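Local coordinates for protein geranyltranstransferase (Methylococcus capsulatus, PDB 3TS7) that probably joins geranyl diphosphate and isopentenyl diphosphate into farnesyl diphosphate, using magnesium, within an all-helical prenyltransferase fold, at residues A127-V130 with L131-P135; R186-G189 with A190-A194. All coordinates share one frame; numbering follows the deposited sequence.

Interaction 1. Residues A127-V130 with L131-P135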
loop_
_atom_site.group_PDB
_atom_site.type_symbol
_atom_site.label_atom_id
_atom_site.label_comp_id
_atom_site.label_asym_id
_atom_site.label_seq_id
_atom_site.Cartn_x
_atom_site.Cartn_y
_atom_site.Cartn_z
ATOM N N ALA B 127 3.424 -5.969 -0.605
ATOM C CA ALA B 127 3.439 -6.387 0.787
ATOM C C ALA B 127 2.131 -7.051 1.157
ATOM O O ALA B 127 2.125 -8.128 1.767
ATOM C CB ALA B 127 3.722 -5.215 1.716
ATOM N N PHE B 128 1.023 -6.423 0.767
ATOM C CA PHE B 128 -0.279 -6.935 1.098
ATOM C C PHE B 128 -0.636 -8.183 0.264
ATOM O O PHE B 128 -1.388 -9.045 0.734
ATOM C CB PHE B 128 -1.319 -5.840 0.898
ATOM C CG PHE B 128 -1.285 -4.785 1.957
ATOM C CD1 PHE B 128 -0.783 -3.515 1.679
ATOM C CD2 PHE B 128 -1.736 -5.069 3.247
ATOM C CE1 PHE B 128 -0.759 -2.530 2.664
ATOM C CE2 PHE B 128 -1.705 -4.098 4.240
ATOM C CZ PHE B 128 -1.216 -2.828 3.945
ATOM N N HIS B 129 -0.134 -8.235 -0.975
ATOM C CA HIS B 129 -0.277 -9.436 -1.841
ATOM C C HIS B 129 0.422 -10.641 -1.206
ATOM O O HIS B 129 -0.163 -11.744 -1.162
ATOM C CB HIS B 129 0.232 -9.159 -3.266
ATOM C CG HIS B 129 0.513 -10.387 -4.085
ATOM N ND1 HIS B 129 -0.480 -11.249 -4.511
ATOM C CD2 HIS B 129 1.677 -10.878 -4.586
ATOM C CE1 HIS B 129 0.063 -12.218 -5.232
ATOM N NE2 HIS B 129 1.371 -12.023 -5.280
ATOM N N VAL B 130 1.629 -10.415 -0.674
ATOM C CA VAL B 130 2.364 -11.479 0.060
ATOM C C VAL B 130 1.534 -12.005 1.247
ATOM O O VAL B 130 1.301 -13.213 1.355
ATOM C CB VAL B 130 3.801 -11.042 0.477
ATOM C CG1 VAL B 130 4.458 -12.062 1.419
ATOM C CG2 VAL B 130 4.675 -10.884 -0.731
ATOM N N LEU B 131 0.994 -11.116 2.079
ATOM C CA LEU B 131 0.245 -11.566 3.257
ATOM C C LEU B 131 -1.060 -12.281 2.900
ATOM O O LEU B 131 -1.426 -13.266 3.543
ATOM C CB LEU B 131 -0.038 -10.414 4.230
ATOM C CG LEU B 131 1.114 -9.769 5.004
ATOM C CD1 LEU B 131 0.532 -8.677 5.925
ATOM C CD2 LEU B 131 1.924 -10.789 5.839
ATOM N N ALA B 132 -1.751 -11.796 1.872
ATOM C CA ALA B 132 -3.061 -12.342 1.527
ATOM C C ALA B 132 -2.953 -13.702 0.814
ATOM O O ALA B 132 -3.834 -14.538 0.927
ATOM C CB ALA B 132 -3.851 -11.349 0.661
ATOM N N GLN B 133 -1.868 -13.912 0.091
ATOM C CA GLN B 133 -1.813 -14.989 -0.882
ATOM C C GLN B 133 -0.685 -16.013 -0.678
ATOM O O GLN B 133 -0.824 -17.152 -1.121
ATOM C CB GLN B 133 -1.757 -14.391 -2.296
ATOM C CG GLN B 133 -2.028 -15.363 -3.450
ATOM C CD GLN B 133 -0.807 -16.180 -3.853
ATOM O OE1 GLN B 133 -0.935 -17.326 -4.294
ATOM N NE2 GLN B 133 0.382 -15.616 -3.662
ATOM N N ASP B 134 0.426 -15.605 -0.058
ATOM C CA ASP B 134 1.618 -16.454 0.100
ATOM C C ASP B 134 1.265 -17.787 0.800
ATOM O O ASP B 134 0.833 -17.782 1.958
ATOM C CB ASP B 134 2.724 -15.677 0.851
ATOM C CG ASP B 134 4.076 -16.374 0.852
ATOM O OD1 ASP B 134 5.063 -15.698 1.216
ATOM O OD2 ASP B 134 4.171 -17.579 0.519
ATOM N N PRO B 135 1.408 -18.925 0.072
ATOM C CA PRO B 135 0.949 -20.193 0.635
ATOM C C PRO B 135 1.857 -20.724 1.751
ATOM O O PRO B 135 1.409 -21.531 2.567
ATOM C CB PRO B 135 0.940 -21.138 -0.576
ATOM C CG PRO B 135 1.965 -20.593 -1.501
ATOM C CD PRO B 135 1.931 -19.090 -1.304
HETATM O O HOH W 1 1.723 -13.825 -2.525
#
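His129 and Gln133, one turn apart near the end of helix 113-133, run side by side in the same direction. The imidazole and the carboxamide are almost parallel, their planes 12° apart, and Gln133 NE2 approaches obliquely, 3.8 Å from His129 CE1. His129 CG is anti to the backbone N (chi1 163°), which places the ring beside its own carbonyl carbon and brings its far end up against the glutamine. A water links the pair: it donates to His129 O over 3.1 Å and accepts from Gln133 NE2, a bond so short that its length is doubtful. The same water sits above one face of the imidazole, offset toward its rim.

Beneath these side chains the helix is running out. Leu131 N reaches Ala127 O over 3.2 Å and Ala132 N reaches Phe128 O over 3.0 Å, yet the following bond, from Gln133 N to His129 O, is weak and bent to 130°. The water thus gives His129 O a second donor beside the weak backbone bond. Asp134 leaves helical geometry, and its carboxylate, lying alongside Val130 with OD1 3.7 Å from Val130 CG1, turns to Arg27 in a salt bridge and to Ser136.

The face carrying His129 and Gln133 looks onto the second subunit, where His129 ND1 bonds Glu149 of that subunit; Phe128 stacks on Phe128 of the same subunit. With an alanine here in place of His129, Glu149 of the second subunit would probably lose this partner and the Gln133 amide would be freer to turn. The bond to a carboxylate is likely to bias the imidazole toward holding a proton on ND1, so the last turn of the helix, though weakly closed by its own backbone at Gln133, is held by a hydrogen bond to the second subunit.

Interaction 2. Residues R186-G189 with A190-A194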
loop_
_atom_site.group_PDB
_atom_site.type_symbol
_atom_site.label_atom_id
_atom_site.label_comp_id
_atom_site.label_asym_id
_atom_site.label_seq_id
_atom_site.Cartn_x
_atom_site.Cartn_y
_atom_site.Cartn_z
ATOM N N ARG B 186 4.636 6.670 15.949
ATOM C CA ARG B 186 3.876 6.509 14.718
ATOM C C ARG B 186 4.774 6.258 13.506
ATOM O O ARG B 186 4.566 5.260 12.781
ATOM C CB ARG B 186 2.930 7.696 14.491
ATOM C CG ARG B 186 1.778 7.795 15.471
ATOM C CD ARG B 186 1.315 9.257 15.515
ATOM N NE ARG B 186 0.130 9.471 16.340
ATOM C CZ ARG B 186 -1.119 9.482 15.878
ATOM N NH1 ARG B 186 -1.370 9.283 14.578
ATOM N NH2 ARG B 186 -2.121 9.692 16.724
ATOM N N LYS B 187 5.778 7.122 13.317
ATOM C CA LYS B 187 6.659 7.087 12.137
ATOM C C LYS B 187 7.485 5.806 12.005
ATOM O O LYS B 187 7.691 5.307 10.897
ATOM C CB LYS B 187 7.593 8.311 12.103
ATOM C CG LYS B 187 8.682 8.278 11.001
ATOM C CD LYS B 187 9.152 9.663 10.577
ATOM C CE LYS B 187 10.444 9.590 9.761
ATOM N NZ LYS B 187 10.216 9.303 8.313
ATOM N N THR B 188 7.976 5.306 13.134
ATOM C CA THR B 188 8.969 4.237 13.157
ATOM C C THR B 188 8.472 3.079 14.012
ATOM O O THR B 188 8.641 1.905 13.667
ATOM C CB THR B 188 10.320 4.787 13.708
ATOM O OG1 THR B 188 10.747 5.893 12.896
ATOM C CG2 THR B 188 11.413 3.734 13.709
ATOM N N GLY B 189 7.847 3.431 15.129
ATOM C CA GLY B 189 7.444 2.443 16.114
ATOM C C GLY B 189 6.397 1.462 15.635
ATOM O O GLY B 189 6.514 0.269 15.907
ATOM N N ALA B 190 5.384 1.946 14.908
ATOM C CA ALA B 190 4.261 1.093 14.513
ATOM C C ALA B 190 4.740 -0.078 13.647
ATOM O O ALA B 190 4.314 -1.212 13.869
ATOM C CB ALA B 190 3.144 1.906 13.817
ATOM N N LEU B 191 5.657 0.180 12.710
ATOM C CA LEU B 191 6.115 -0.881 11.802
ATOM C C LEU B 191 7.051 -1.870 12.508
ATOM O O LEU B 191 7.094 -3.048 12.152
ATOM C CB LEU B 191 6.789 -0.317 10.540
ATOM C CG LEU B 191 7.021 -1.291 9.373
ATOM C CD1 LEU B 191 5.702 -1.905 8.899
ATOM C CD2 LEU B 191 7.790 -0.647 8.218
ATOM N N ILE B 192 7.795 -1.392 13.505
ATOM C CA ILE B 192 8.654 -2.269 14.314
ATOM C C ILE B 192 7.792 -3.196 15.157
ATOM O O ILE B 192 8.030 -4.408 15.198
ATOM C CB ILE B 192 9.640 -1.438 15.187
ATOM C CG1 ILE B 192 10.800 -0.946 14.318
ATOM C CG2 ILE B 192 10.178 -2.254 16.360
ATOM C CD1 ILE B 192 11.501 0.271 14.892
ATOM N N ARG B 193 6.765 -2.645 15.803
ATOM C CA ARG B 193 5.827 -3.453 16.560
ATOM C C ARG B 193 5.058 -4.405 15.661
ATOM O O ARG B 193 4.733 -5.517 16.086
ATOM C CB ARG B 193 4.839 -2.574 17.324
ATOM C CG ARG B 193 5.539 -1.721 18.426
ATOM C CD ARG B 193 4.702 -0.547 18.798
ATOM N NE ARG B 193 3.614 -0.924 19.690
ATOM C CZ ARG B 193 2.854 -0.051 20.342
ATOM N NH1 ARG B 193 1.908 -0.484 21.149
ATOM N NH2 ARG B 193 3.048 1.262 20.188
ATOM N N ALA B 194 4.773 -3.979 14.424
ATOM C CA ALA B 194 4.079 -4.884 13.470
ATOM C C ALA B 194 4.945 -6.080 13.197
ATOM O O ALA B 194 4.433 -7.182 13.123
ATOM C CB ALA B 194 3.758 -4.156 12.137
HETATM O O HOH W 2 5.999 3.012 11.759
#
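Gly189 has its carbonyl roofed by the side chain of Arg193 on the next turn: Arg193 CG comes within 3.4 Å of Gly189 O, with CB and CD hardly farther. The same oxygen takes the hydrogen bond of Arg193 N, 2.9 Å long and almost straight at 173°, the donor lying nearly in line with C=O. Farther out the guanidinium of Arg193 forms a salt bridge with Asp215 of helix 208-237.

Ala190 sits where the helix widens. Its CB rests 3.8 Å from Arg186 O, while Ala190 N stands 4.0 Å from that oxygen, beyond a normal helical bond. The wide pi-type turn at 186-189 exposes the carbonyl to a water, which donates to Arg186 O and accepts from Leu191 N over 3.0 Å, splicing the backbone across the opened turn. A break of this kind at a Lys-Thr pair is known from the active-site helix of related prenyl synthases; a phosphate ion, probably from the crystallisation liquor though consistent with a pocket for diphosphate, lies about 5 Å from the side chain of Thr188.

Thr188 keeps OG1 beside its backbone N (chi1 -57°), which sends CG2 along the carbonyl side to meet Ile192 CD1 at 3.7 Å, the two side chains running together. Ile192 N gives Thr188 O a weak bond, and both side chains pack on Phe225 of helix 208-237.

In the fold
In this chain of helices and loops, without strands, interaction 1 closes helix 113-133 and runs into the following loop; interaction 2 lies wholly inside helix 177-201, and the first is complete before the second begins. Their centres are 20 Å apart and their nearest atoms about 8 Å, without touching. Helix 141-155 bridges the gap, its Leu151 packing on Ala127 and Leu131 as well as on Leu191. Interaction 1 is peripheral, about 19 Å from the chain centre, and faces the partner subunit; interaction 2, about 7 Å from it, lies near the probable catalytic cavity. One helix thus connects dimer surface and interior.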